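Local atomic coordinates of OXA-46 oxacillinase (Pseudomonas aeruginosa, PDB entry 3IF6), a protein that probably hydrolyses the beta-lactam ring of penicillin-type antibiotics to a substituted beta-amino acid, as a class D serine beta-lactamase that confers antibiotic resistance. Residues S29-F34 with T55-D60; D37-G42 with L246-A251; Q109-R114 with T121-E126; R203-R208 with I224-G229. One frame throughout, in Å; residues are numbered along the deposited sequence.

Contact 1: S29-F34 with T55-D60; sequences SDWKKF and TLSVFD
The F59 ring has the carbonyl carbon of W31 over one face, while the CG of K32 and the carbonyl O of S29 come at it obliquely. F35, one turn beyond W31, also meets this ring, the two planes inclined at about 25°. The indole of W31 is approached obliquely as well: its CH2 lies 3.6 Å from S57 CB, and its CZ3 is 4.2 Å from V58 N. The closest touch belongs to K32, whose CG stands 3.5 Å from F59 CZ. K32 crosses the phenyl at a slant with the first carbons of its chain, then bends at chi3 and chi4, carrying NZ away from F59 to bond with S36 OG. With CG anti to the backbone N (chi1 -175°), F59 lays its ring against those first methylenes. The CB atoms of W31 and F59 are 4.2 Å apart. The contact is therefore one of rings and methylenes, buried at W31 and S57 and open to solvent at K32. It lays the helical turn leading into helix 32-36 against strand 55-59, with W31 reaching I46 of strand 42-48 and I256 of helix 248-259, and F34 also packing on that C-terminal helix.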
loop_
_atom_site.group_PDB
_atom_site.type_symbol
_atom_site.label_atom_id
_atom_site.label_comp_id
_atom_site.label_asym_id
_atom_site.label_seq_id
_atom_site.Cartn_x
_atom_site.Cartn_y
_atom_site.Cartn_z
ATOM N N SER C 29 24.845 19.648 9.124
ATOM C CA SER C 29 25.664 19.505 10.313
ATOM C C SER C 29 24.808 19.418 11.565
ATOM O O SER C 29 25.147 18.674 12.490
ATOM C CB SER C 29 26.670 20.661 10.431
ATOM O OG SER C 29 27.721 20.518 9.473
ATOM N N ASP C 30 23.702 20.159 11.586
ATOM C CA ASP C 30 22.724 20.052 12.669
ATOM C C ASP C 30 22.066 18.668 12.794
ATOM O O ASP C 30 21.418 18.380 13.780
ATOM C CB ASP C 30 21.694 21.195 12.633
ATOM C CG ASP C 30 20.971 21.347 11.281
ATOM O OD1 ASP C 30 19.901 22.014 11.278
ATOM O OD2 ASP C 30 21.459 20.848 10.234
ATOM N N TRP C 31 22.282 17.803 11.820
ATOM C CA TRP C 31 21.789 16.431 11.912
ATOM C C TRP C 31 22.573 15.457 12.824
ATOM O O TRP C 31 22.070 14.355 13.150
ATOM C CB TRP C 31 21.554 15.839 10.517
ATOM C CG TRP C 31 20.311 16.417 9.843
ATOM C CD1 TRP C 31 19.429 17.345 10.375
ATOM C CD2 TRP C 31 19.795 16.064 8.553
ATOM N NE1 TRP C 31 18.420 17.578 9.492
ATOM C CE2 TRP C 31 18.617 16.818 8.359
ATOM C CE3 TRP C 31 20.225 15.194 7.535
ATOM C CZ2 TRP C 31 17.854 16.734 7.185
ATOM C CZ3 TRP C 31 19.464 15.113 6.347
ATOM C CH2 TRP C 31 18.281 15.880 6.192
ATOM N N LYS C 32 23.771 15.870 13.248
ATOM C CA LYS C 32 24.644 15.051 14.111
ATOM C C LYS C 32 24.000 14.706 15.460
ATOM O O LYS C 32 24.127 13.578 15.950
ATOM C CB LYS C 32 25.981 15.777 14.363
ATOM C CG LYS C 32 27.115 14.855 14.832
ATOM C CD LYS C 32 28.257 15.579 15.590
ATOM C CE LYS C 32 28.158 15.341 17.097
ATOM N NZ LYS C 32 27.012 16.103 17.731
ATOM N N LYS C 33 23.332 15.686 16.063
ATOM C CA LYS C 33 22.647 15.493 17.346
ATOM C C LYS C 33 21.797 14.208 17.392
ATOM O O LYS C 33 21.765 13.538 18.424
ATOM C CB LYS C 33 21.787 16.724 17.699
ATOM C CG LYS C 33 20.699 17.086 16.646
ATOM C CD LYS C 33 19.661 18.112 17.159
ATOM C CE LYS C 33 20.211 19.556 17.119
ATOM N NZ LYS C 33 19.995 20.325 18.410
ATOM N N PHE C 34 21.112 13.880 16.286
ATOM C CA PHE C 34 20.212 12.724 16.242
ATOM C C PHE C 34 20.975 11.424 16.402
ATOM O O PHE C 34 20.542 10.551 17.159
ATOM C CB PHE C 34 19.349 12.690 14.965
ATOM C CG PHE C 34 18.404 13.866 14.831
ATOM C CD1 PHE C 34 17.251 13.948 15.618
ATOM C CD2 PHE C 34 18.668 14.884 13.923
ATOM C CE1 PHE C 34 16.384 15.040 15.513
ATOM C CE2 PHE C 34 17.819 15.972 13.803
ATOM C CZ PHE C 34 16.666 16.055 14.596
ATOM N N THR C 55 15.207 18.638 -3.036
ATOM C CA THR C 55 16.443 18.811 -2.290
ATOM C C THR C 55 17.111 17.457 -1.919
ATOM O O THR C 55 16.444 16.417 -1.771
ATOM C CB THR C 55 16.253 19.666 -1.068
ATOM O OG1 THR C 55 15.323 19.011 -0.215
ATOM C CG2 THR C 55 15.726 21.038 -1.452
ATOM N N LEU C 56 18.445 17.492 -1.859
ATOM C CA LEU C 56 19.262 16.355 -1.463
ATOM C C LEU C 56 20.140 16.849 -0.350
ATOM O O LEU C 56 20.967 17.738 -0.537
ATOM C CB LEU C 56 20.075 15.802 -2.640
ATOM C CG LEU C 56 20.704 14.393 -2.599
ATOM C CD1 LEU C 56 19.734 13.229 -2.230
ATOM C CD2 LEU C 56 21.352 14.125 -3.935
ATOM N N SER C 57 19.875 16.307 0.829
ATOM C CA SER C 57 20.549 16.666 2.049
ATOM C C SER C 57 21.287 15.465 2.618
ATOM O O SER C 57 20.923 14.282 2.347
ATOM C CB SER C 57 19.547 17.172 3.036
ATOM O OG SER C 57 19.055 18.380 2.538
ATOM N N VAL C 58 22.355 15.768 3.338
ATOM C CA VAL C 58 23.232 14.742 3.862
ATOM C C VAL C 58 23.819 15.032 5.211
ATOM O O VAL C 58 24.055 16.148 5.578
ATOM C CB VAL C 58 24.427 14.447 2.915
ATOM C CG1 VAL C 58 25.164 13.264 3.358
ATOM C CG2 VAL C 58 24.007 14.217 1.532
ATOM N N PHE C 59 24.066 13.947 5.918
ATOM C CA PHE C 59 24.960 13.912 7.030
ATOM C C PHE C 59 26.093 12.944 6.717
ATOM O O PHE C 59 25.837 11.829 6.371
ATOM C CB PHE C 59 24.279 13.565 8.337
ATOM C CG PHE C 59 25.190 13.639 9.477
ATOM C CD1 PHE C 59 25.576 14.845 9.962
ATOM C CD2 PHE C 59 25.741 12.508 10.002
ATOM C CE1 PHE C 59 26.453 14.931 10.948
ATOM C CE2 PHE C 59 26.608 12.598 10.995
ATOM C CZ PHE C 59 26.963 13.813 11.468
ATOM N N ASP C 60 27.335 13.397 6.899
ATOM C CA ASP C 60 28.554 12.661 6.546
ATOM C C ASP C 60 28.702 12.341 5.074
ATOM O O ASP C 60 28.453 11.234 4.680
ATOM C CB ASP C 60 28.708 11.409 7.399
ATOM C CG ASP C 60 30.130 10.962 7.537
ATOM O OD1 ASP C 60 30.937 11.241 6.673
ATOM O OD2 ASP C 60 30.441 10.317 8.519
#

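Contact 2: D37-G42 with L246-A251; sequences DLQAEG and LFKREA
L38 and K248 make the tight part of this contact, their side chains running antiparallel alongside one another. L38 CD1 sits 3.4 Å from K248 CB and, on the same branch, 3.9 Å from A251 CB, so one methyl bridges a turn of helix 248-259. Further along the lysine, K248 CD is 3.7 Å from L38 CB and also touches the methyl of A40. The other branch is looser: L38 CD2 only grazes F247 CZ at 4.1 Å, and F247 and Q39 are both exposed residues at the margin. Q39, with positive phi, is the C-prime residue of the Schellman motif that ends helix 32-36; just before it, the carbonyl of L38 faces the lysine. K248 NZ gives L38 O a weak hydrogen bond of 3.1 Å. Its stronger partner is D245, through a salt bridge to OD1. The chemistry thus implies a lysine used twice: its methylenes serve as apolar surface for L38 and A40, while its ammonium, whose charge D245 probably offsets in large part, adds a weak tie to the neighbouring helix end.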
loop_
_atom_site.group_PDB
_atom_site.type_symbol
_atom_site.label_atom_id
_atom_site.label_comp_id
_atom_site.label_asym_id
_atom_site.label_seq_id
_atom_site.Cartn_x
_atom_site.Cartn_y
_atom_site.Cartn_z
ATOM N N ASP C 37 22.921 11.588 20.042
ATOM C CA ASP C 37 21.970 11.382 21.164
ATOM C C ASP C 37 21.741 9.875 21.433
ATOM O O ASP C 37 21.382 9.473 22.541
ATOM C CB ASP C 37 20.617 12.092 20.895
ATOM C CG ASP C 37 20.620 13.598 21.261
ATOM O OD1 ASP C 37 19.612 14.275 20.951
ATOM O OD2 ASP C 37 21.591 14.116 21.867
ATOM N N LEU C 38 21.935 9.046 20.418
ATOM C CA LEU C 38 21.882 7.601 20.621
ATOM C C LEU C 38 23.275 6.953 20.611
ATOM O O LEU C 38 23.391 5.731 20.500
ATOM C CB LEU C 38 20.944 6.944 19.603
ATOM C CG LEU C 38 19.447 7.025 19.964
ATOM C CD1 LEU C 38 18.574 6.644 18.778
ATOM C CD2 LEU C 38 19.070 6.159 21.198
ATOM N N GLN C 39 24.308 7.796 20.757
ATOM C CA GLN C 39 25.734 7.420 20.698
ATOM C C GLN C 39 26.092 6.602 19.453
ATOM O O GLN C 39 26.939 5.702 19.532
ATOM C CB GLN C 39 26.207 6.668 21.968
ATOM C CG GLN C 39 25.721 7.220 23.317
ATOM C CD GLN C 39 24.371 6.622 23.735
ATOM O OE1 GLN C 39 23.448 7.338 24.166
ATOM N NE2 GLN C 39 24.245 5.300 23.590
ATOM N N ALA C 40 25.458 6.911 18.312
ATOM C CA ALA C 40 25.682 6.169 17.057
ATOM C C ALA C 40 26.678 6.868 16.110
ATOM O O ALA C 40 26.941 8.070 16.238
ATOM C CB ALA C 40 24.359 5.919 16.355
ATOM N N GLU C 41 27.245 6.093 15.189
ATOM C CA GLU C 41 28.115 6.631 14.144
ATOM C C GLU C 41 27.457 6.248 12.857
ATOM O O GLU C 41 27.273 5.069 12.609
ATOM C CB GLU C 41 29.530 6.012 14.158
ATOM C CG GLU C 41 30.306 6.185 15.459
ATOM C CD GLU C 41 30.926 7.557 15.569
ATOM O OE1 GLU C 41 31.785 7.879 14.718
ATOM O OE2 GLU C 41 30.557 8.310 16.494
ATOM N N GLY C 42 27.077 7.225 12.052
ATOM C CA GLY C 42 26.534 6.896 10.746
ATOM C C GLY C 42 26.406 8.018 9.744
ATOM O O GLY C 42 26.949 9.091 9.905
ATOM N N LEU C 246 20.563 -2.444 16.856
ATOM C CA LEU C 246 19.693 -2.602 15.686
ATOM C C LEU C 246 18.565 -1.571 15.609
ATOM O O LEU C 246 18.141 -1.208 14.524
ATOM C CB LEU C 246 19.169 -4.056 15.574
ATOM C CG LEU C 246 19.896 -4.996 14.590
ATOM C CD1 LEU C 246 21.407 -4.748 14.520
ATOM C CD2 LEU C 246 19.591 -6.485 14.828
ATOM N N PHE C 247 18.156 -1.063 16.764
ATOM C CA PHE C 247 16.937 -0.285 16.889
ATOM C C PHE C 247 17.113 1.183 16.564
ATOM O O PHE C 247 16.147 1.844 16.142
ATOM C CB PHE C 247 16.359 -0.404 18.307
ATOM C CG PHE C 247 17.026 0.490 19.317
ATOM C CD1 PHE C 247 16.384 1.640 19.775
ATOM C CD2 PHE C 247 18.301 0.173 19.832
ATOM C CE1 PHE C 247 16.994 2.474 20.731
ATOM C CE2 PHE C 247 18.934 0.997 20.788
ATOM C CZ PHE C 247 18.277 2.150 21.242
ATOM N N LYS C 248 18.307 1.711 16.815
ATOM C CA LYS C 248 18.557 3.133 16.562
ATOM C C LYS C 248 18.708 3.460 15.071
ATOM O O LYS C 248 18.704 4.628 14.693
ATOM C CB LYS C 248 19.709 3.717 17.423
ATOM C CG LYS C 248 20.716 2.735 18.023
ATOM C CD LYS C 248 21.939 3.473 18.639
ATOM C CE LYS C 248 22.546 2.679 19.822
ATOM N NZ LYS C 248 24.038 2.724 19.935
ATOM N N ARG C 249 18.820 2.438 14.229
ATOM C CA ARG C 249 18.639 2.621 12.788
ATOM C C ARG C 249 17.321 3.402 12.445
ATOM O O ARG C 249 17.377 4.559 11.997
ATOM C CB ARG C 249 18.615 1.264 12.087
ATOM C CG ARG C 249 19.791 0.360 12.363
ATOM C CD ARG C 249 19.610 -0.937 11.579
ATOM N NE ARG C 249 18.691 -1.877 12.225
ATOM C CZ ARG C 249 18.354 -3.056 11.697
ATOM N NH1 ARG C 249 18.865 -3.425 10.531
ATOM N NH2 ARG C 249 17.504 -3.874 12.325
ATOM N N GLU C 250 16.157 2.770 12.681
ATOM C CA GLU C 250 14.848 3.437 12.545
ATOM C C GLU C 250 14.718 4.665 13.414
ATOM O O GLU C 250 14.143 5.666 12.961
ATOM C CB GLU C 250 13.671 2.511 12.845
ATOM C CG GLU C 250 13.365 1.556 11.726
ATOM C CD GLU C 250 11.948 0.995 11.777
ATOM O OE1 GLU C 250 11.035 1.692 12.286
ATOM O OE2 GLU C 250 11.740 -0.138 11.278
ATOM N N ALA C 251 15.248 4.613 14.638
ATOM C CA ALA C 251 14.985 5.698 15.602
ATOM C C ALA C 251 15.597 7.042 15.217
ATOM O O ALA C 251 14.970 8.088 15.446
ATOM C CB ALA C 251 15.384 5.312 17.024
#

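Contact 3: Q109-R114 with T121-E126; sequences QDQDLR and TVWVYE
The chain runs extended through Q109-D112 into helix 113-119, and returns as helix 122-132, bringing Q111 CA within 7.3 Å of V124 CA. These consecutive helices, joined by a short turn, belong to the helical part of the class D beta-lactamase fold; Q111, just before the first, packs on the start of the second. Bent at chi2 (-80°), the glutamine chain turns its amide toward T121. T121 OG1 donates to Q111 OE1 at 2.7 Å, from above the carbonyl plane. S115 OG also bonds to OE1, and H107 ND1 to T121 OG1, so both buried oxygens have more than one partner. Q111 NE2 is held by G106 O and, weakly, by Q109 O, fixing the amide's rotation. The methylenes of Q111 do the packing: CG lies 3.4 Å from W123 CZ2 and CB 3.6 Å from V124 CG2, with the amide and indole planes 84° apart. One indole face carries the methyls T121 CG2 and V124 CG2. L113 CD1 approaches the hydroxyl of Y125, which bonds to T79; the tyrosine side chain is about 7 Å from that of S72, the predicted acylated serine. At the edge of the W123 ring, in its plane, Q109 O stands 3.7 Å from CZ2.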
loop_
_atom_site.group_PDB
_atom_site.type_symbol
_atom_site.label_atom_id
_atom_site.label_comp_id
_atom_site.label_asym_id
_atom_site.label_seq_id
_atom_site.Cartn_x
_atom_site.Cartn_y
_atom_site.Cartn_z
ATOM N N GLN C 109 8.935 -21.076 10.529
ATOM C CA GLN C 109 7.570 -20.946 10.050
ATOM C C GLN C 109 7.655 -21.098 8.555
ATOM O O GLN C 109 8.724 -20.871 7.977
ATOM C CB GLN C 109 7.108 -19.528 10.315
ATOM C CG GLN C 109 5.766 -19.379 10.937
ATOM C CD GLN C 109 5.791 -18.277 11.975
ATOM O OE1 GLN C 109 4.883 -17.455 12.051
ATOM N NE2 GLN C 109 6.853 -18.250 12.780
ATOM N N ASP C 110 6.543 -21.464 7.918
ATOM C CA ASP C 110 6.441 -21.361 6.455
ATOM C C ASP C 110 6.479 -19.879 6.072
ATOM O O ASP C 110 6.055 -19.007 6.845
ATOM C CB ASP C 110 5.164 -22.036 5.924
ATOM C CG ASP C 110 5.254 -23.566 5.931
ATOM O OD1 ASP C 110 6.231 -24.121 6.488
ATOM O OD2 ASP C 110 4.343 -24.214 5.365
ATOM N N GLN C 111 7.006 -19.574 4.893
ATOM C CA GLN C 111 7.197 -18.173 4.577
ATOM C C GLN C 111 6.440 -17.682 3.371
ATOM O O GLN C 111 6.271 -18.381 2.372
ATOM C CB GLN C 111 8.677 -17.795 4.503
ATOM C CG GLN C 111 9.450 -18.074 5.777
ATOM C CD GLN C 111 9.276 -17.026 6.880
ATOM O OE1 GLN C 111 9.172 -15.823 6.616
ATOM N NE2 GLN C 111 9.278 -17.485 8.128
ATOM N N ASP C 112 5.945 -16.464 3.545
ATOM C CA ASP C 112 5.371 -15.636 2.515
ATOM C C ASP C 112 6.473 -14.735 2.013
ATOM O O ASP C 112 7.397 -14.415 2.759
ATOM C CB ASP C 112 4.377 -14.705 3.197
ATOM C CG ASP C 112 3.031 -14.801 2.628
ATOM O OD1 ASP C 112 2.897 -15.403 1.535
ATOM O OD2 ASP C 112 2.103 -14.284 3.289
ATOM N N LEU C 113 6.336 -14.272 0.773
ATOM C CA LEU C 113 7.017 -13.039 0.329
ATOM C C LEU C 113 6.826 -11.875 1.351
ATOM O O LEU C 113 7.791 -11.192 1.705
ATOM C CB LEU C 113 6.516 -12.659 -1.061
ATOM C CG LEU C 113 7.502 -12.324 -2.172
ATOM C CD1 LEU C 113 8.693 -13.289 -2.254
ATOM C CD2 LEU C 113 6.751 -12.305 -3.483
ATOM N N ARG C 114 5.599 -11.697 1.854
ATOM C CA ARG C 114 5.297 -10.728 2.917
ATOM C C ARG C 114 5.951 -11.018 4.266
ATOM O O ARG C 114 6.526 -10.116 4.855
ATOM C CB ARG C 114 3.768 -10.509 3.069
ATOM C CG ARG C 114 3.309 -9.118 3.669
ATOM C CD ARG C 114 3.922 -7.929 2.917
ATOM N NE ARG C 114 3.085 -6.719 2.804
ATOM C CZ ARG C 114 2.233 -6.457 1.806
ATOM N NH1 ARG C 114 2.039 -7.312 0.817
ATOM N NH2 ARG C 114 1.553 -5.322 1.801
ATOM N N THR C 121 13.783 -13.072 6.376
ATOM C CA THR C 121 13.973 -14.516 6.379
ATOM C C THR C 121 14.964 -14.844 5.274
ATOM O O THR C 121 14.574 -15.065 4.110
ATOM C CB THR C 121 12.609 -15.245 6.162
ATOM O OG1 THR C 121 11.624 -14.737 7.089
ATOM C CG2 THR C 121 12.773 -16.728 6.353
ATOM N N VAL C 122 16.246 -14.851 5.622
ATOM C CA VAL C 122 17.252 -14.967 4.572
ATOM C C VAL C 122 17.281 -16.312 3.829
ATOM O O VAL C 122 17.657 -16.331 2.653
ATOM C CB VAL C 122 18.664 -14.409 4.977
ATOM C CG1 VAL C 122 19.297 -15.187 6.133
ATOM C CG2 VAL C 122 19.590 -14.357 3.758
ATOM N N TRP C 123 16.821 -17.405 4.460
ATOM C CA TRP C 123 16.777 -18.724 3.785
ATOM C C TRP C 123 15.858 -18.794 2.548
ATOM O O TRP C 123 16.155 -19.496 1.560
ATOM C CB TRP C 123 16.513 -19.877 4.769
ATOM C CG TRP C 123 15.135 -19.949 5.414
ATOM C CD1 TRP C 123 14.818 -19.625 6.713
ATOM C CD2 TRP C 123 13.909 -20.416 4.811
ATOM N NE1 TRP C 123 13.470 -19.844 6.946
ATOM C CE2 TRP C 123 12.889 -20.320 5.801
ATOM C CE3 TRP C 123 13.569 -20.894 3.531
ATOM C CZ2 TRP C 123 11.553 -20.683 5.550
ATOM C CZ3 TRP C 123 12.229 -21.250 3.275
ATOM C CH2 TRP C 123 11.243 -21.138 4.287
ATOM N N VAL C 124 14.748 -18.058 2.593
ATOM C CA VAL C 124 13.833 -17.974 1.450
ATOM C C VAL C 124 14.580 -17.340 0.304
ATOM O O VAL C 124 14.445 -17.749 -0.845
ATOM C CB VAL C 124 12.587 -17.090 1.774
ATOM C CG1 VAL C 124 11.602 -17.073 0.603
ATOM C CG2 VAL C 124 11.914 -17.554 3.041
ATOM N N TYR C 125 15.372 -16.325 0.635
ATOM C CA TYR C 125 16.177 -15.624 -0.358
ATOM C C TYR C 125 17.408 -16.439 -0.788
ATOM O O TYR C 125 17.844 -16.339 -1.953
ATOM C CB TYR C 125 16.511 -14.196 0.121
ATOM C CG TYR C 125 15.334 -13.271 -0.101
ATOM C CD1 TYR C 125 14.381 -13.060 0.906
ATOM C CD2 TYR C 125 15.135 -12.648 -1.352
ATOM C CE1 TYR C 125 13.279 -12.241 0.687
ATOM C CE2 TYR C 125 14.028 -11.827 -1.582
ATOM C CZ TYR C 125 13.108 -11.637 -0.557
ATOM O OH TYR C 125 12.028 -10.827 -0.776
ATOM N N GLU C 126 17.942 -17.247 0.146
ATOM C CA GLU C 126 18.997 -18.221 -0.162
ATOM C C GLU C 126 18.520 -19.153 -1.278
ATOM O O GLU C 126 19.252 -19.407 -2.226
ATOM C CB GLU C 126 19.426 -18.989 1.093
ATOM C CG GLU C 126 20.532 -18.304 1.888
ATOM C CD GLU C 126 20.529 -18.607 3.398
ATOM O OE1 GLU C 126 19.857 -19.547 3.871
ATOM O OE2 GLU C 126 21.234 -17.892 4.134
#

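Contact 4: R203-R208 with I224-G229; sequences RSWILR and IEWPTG. With EDO (1,2-ethanediol), chain K.
NE and NH2 of R208 hold the two carboxylate oxygens of E225 along one edge of the guanidinium. R208 NE reaches E225 OE2 at 2.7 Å, bent to 134° at the hydrogen, while NH2 meets E225 OE1 at 3.2 Å along a much straighter line (171°). Both oxygens are approached from above the carboxylate plane. E225 OE2 also accepts from W223 NE1, and R208 NH2 also forms a salt bridge, its stronger one, to D195 of the neighbouring subunit, so the charge pair belongs to the interface between the two chains. Beside it the backbones of I206 and E225 form a hydrogen-bonded antiparallel pair: I206 N to E225 O is 3.2 Å and E225 N to I206 O 3.1 Å. The next pair, L207 with I224, is non-hydrogen-bonded, and its side chains meet at L207 CD1 and I224 CG1, 3.9 Å apart. W205 CB stands over the centre of the W226 six-membered ring, 3.7 Å from its centroid, in a CH-pi contact; the rings themselves meet obliquely. W205 adopts chi1 61°, with CG between N and the carbonyl carbon, which sets its indole alongside both W226 and I224 CG2. Beyond them P227 CD packs on S204 O, 3.4 Å away. Type I turn W226-G229 leads on to strand 229-238. The whole is the open end of the antiparallel hairpin 206-213/217-226, part of the central sheet of the serine beta-lactamase fold.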
loop_
_atom_site.group_PDB
_atom_site.type_symbol
_atom_site.label_atom_id
_atom_site.label_comp_id
_atom_site.label_asym_id
_atom_site.label_seq_id
_atom_site.Cartn_x
_atom_site.Cartn_y
_atom_site.Cartn_z
ATOM N N ARG C 203 -3.498 8.263 6.727
ATOM C CA ARG C 203 -4.486 8.650 5.705
ATOM C C ARG C 203 -3.816 9.323 4.507
ATOM O O ARG C 203 -4.184 9.058 3.351
ATOM C CB ARG C 203 -5.564 9.528 6.316
ATOM C CG ARG C 203 -6.448 8.728 7.301
ATOM C CD ARG C 203 -7.890 9.235 7.330
ATOM N NE ARG C 203 -8.602 8.681 8.481
ATOM C CZ ARG C 203 -9.579 7.772 8.417
ATOM N NH1 ARG C 203 -10.012 7.299 7.257
ATOM N NH2 ARG C 203 -10.137 7.349 9.538
ATOM N N SER C 204 -2.793 10.134 4.811
ATOM C CA SER C 204 -2.028 10.918 3.834
ATOM C C SER C 204 -0.608 10.426 3.525
ATOM O O SER C 204 0.127 11.117 2.802
ATOM C CB SER C 204 -1.932 12.359 4.338
ATOM O OG SER C 204 -3.169 13.014 4.119
ATOM N N TRP C 205 -0.198 9.275 4.055
ATOM C CA TRP C 205 1.215 8.911 3.956
ATOM C C TRP C 205 1.482 7.433 4.080
ATOM O O TRP C 205 0.831 6.730 4.847
ATOM C CB TRP C 205 2.060 9.689 4.970
ATOM C CG TRP C 205 1.676 9.432 6.347
ATOM C CD1 TRP C 205 0.701 10.072 7.076
ATOM C CD2 TRP C 205 2.227 8.428 7.193
ATOM N NE1 TRP C 205 0.628 9.541 8.331
ATOM C CE2 TRP C 205 1.551 8.523 8.440
ATOM C CE3 TRP C 205 3.251 7.469 7.034
ATOM C CZ2 TRP C 205 1.862 7.680 9.542
ATOM C CZ3 TRP C 205 3.579 6.644 8.136
ATOM C CH2 TRP C 205 2.871 6.754 9.375
ATOM N N ILE C 206 2.458 6.978 3.308
ATOM C CA ILE C 206 2.800 5.569 3.186
ATOM C C ILE C 206 4.315 5.416 3.283
ATOM O O ILE C 206 5.054 5.823 2.378
ATOM C CB ILE C 206 2.269 4.999 1.856
ATOM C CG1 ILE C 206 0.754 5.297 1.722
ATOM C CG2 ILE C 206 2.631 3.484 1.719
ATOM C CD1 ILE C 206 0.257 5.219 0.302
ATOM N N LEU C 207 4.759 4.855 4.407
ATOM C CA LEU C 207 6.183 4.495 4.643
ATOM C C LEU C 207 6.510 3.157 4.009
ATOM O O LEU C 207 5.939 2.135 4.372
ATOM C CB LEU C 207 6.523 4.501 6.137
ATOM C CG LEU C 207 7.946 4.106 6.578
ATOM C CD1 LEU C 207 9.043 5.107 6.104
ATOM C CD2 LEU C 207 7.972 3.950 8.074
ATOM N N ARG C 208 7.377 3.184 2.999
ATOM C CA ARG C 208 7.881 1.982 2.352
ATOM C C ARG C 208 9.359 1.918 2.673
ATOM O O ARG C 208 10.112 2.806 2.278
ATOM C CB ARG C 208 7.681 2.046 0.845
ATOM C CG ARG C 208 6.249 2.174 0.423
ATOM C CD ARG C 208 6.092 2.170 -1.090
ATOM N NE ARG C 208 4.911 2.949 -1.485
ATOM C CZ ARG C 208 3.725 2.442 -1.837
ATOM N NH1 ARG C 208 3.543 1.123 -1.900
ATOM N NH2 ARG C 208 2.717 3.267 -2.155
ATOM N N ILE C 224 8.944 7.848 2.449
ATOM C CA ILE C 224 7.562 8.263 2.794
ATOM C C ILE C 224 6.903 9.054 1.648
ATOM O O ILE C 224 7.411 10.094 1.211
ATOM C CB ILE C 224 7.475 9.125 4.072
ATOM C CG1 ILE C 224 8.651 8.863 5.015
ATOM C CG2 ILE C 224 6.150 8.859 4.798
ATOM C CD1 ILE C 224 9.987 9.368 4.511
ATOM N N GLU C 225 5.784 8.527 1.152
ATOM C CA GLU C 225 5.027 9.167 0.088
ATOM C C GLU C 225 3.989 10.055 0.746
ATOM O O GLU C 225 3.205 9.569 1.552
ATOM C CB GLU C 225 4.293 8.131 -0.744
ATOM C CG GLU C 225 5.123 6.987 -1.226
ATOM C CD GLU C 225 4.378 6.154 -2.240
ATOM O OE1 GLU C 225 3.155 6.421 -2.421
ATOM O OE2 GLU C 225 5.025 5.245 -2.848
ATOM N N TRP C 226 4.026 11.352 0.442
ATOM C CA TRP C 226 3.006 12.303 0.882
ATOM C C TRP C 226 2.231 12.710 -0.365
ATOM O O TRP C 226 2.629 12.318 -1.484
ATOM C CB TRP C 226 3.635 13.503 1.581
ATOM C CG TRP C 226 4.230 13.179 2.892
ATOM C CD1 TRP C 226 5.526 12.701 3.132
ATOM C CD2 TRP C 226 3.575 13.237 4.173
ATOM N NE1 TRP C 226 5.699 12.494 4.489
ATOM C CE2 TRP C 226 4.534 12.809 5.154
ATOM C CE3 TRP C 226 2.263 13.581 4.596
ATOM C CZ2 TRP C 226 4.225 12.743 6.548
ATOM C CZ3 TRP C 226 1.957 13.530 5.982
ATOM C CH2 TRP C 226 2.947 13.115 6.944
ATOM N N PRO C 227 1.113 13.457 -0.206
ATOM C CA PRO C 227 0.331 13.860 -1.431
ATOM C C PRO C 227 1.169 14.556 -2.572
ATOM O O PRO C 227 0.969 14.289 -3.807
ATOM C CB PRO C 227 -0.738 14.816 -0.873
ATOM C CG PRO C 227 -0.907 14.421 0.589
ATOM C CD PRO C 227 0.492 13.952 1.053
ATOM N N THR C 228 2.108 15.406 -2.161
ATOM C CA THR C 228 2.925 16.181 -3.117
ATOM C C THR C 228 4.174 15.461 -3.628
ATOM O O THR C 228 4.778 15.873 -4.609
ATOM C CB THR C 228 3.241 17.576 -2.548
ATOM O OG1 THR C 228 3.666 17.453 -1.171
ATOM C CG2 THR C 228 1.908 18.449 -2.582
ATOM N N GLY C 229 4.531 14.335 -3.019
ATOM C CA GLY C 229 5.671 13.557 -3.519
ATOM C C GLY C 229 6.385 12.839 -2.399
ATOM O O GLY C 229 5.945 12.880 -1.254
HETATM C C1 EDO K . 1.085 15.492 -8.553
HETATM O O1 EDO K . 0.652 14.468 -9.466
HETATM C C2 EDO K . 0.010 15.731 -7.507
HETATM O O2 EDO K . 0.600 16.375 -6.380
#

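Overall arrangement
Contact 3 is the buried one, in the helical part of the fold and nearest to S72; contact 2 is a surface contact, and contacts 1 and 4 are partly buried. Contacts 1 and 4 reach the same sheet at different strands, their centres 22 Å apart. Contacts 1 and 2 touch where F59 CD2 meets G42 O at 3.6 Å, and together they place the two ends of helix 32-36, against strand 55-59 and helix 248-259. Their chemistry is mostly apolar. Contact 3 relies on buried neutral hydrogen bonds, whereas contact 4 combines strand pairing with a salt bridge. Contacts 3 and 4 also meet across the dimer, I206 of one chain packing on R114 of the other.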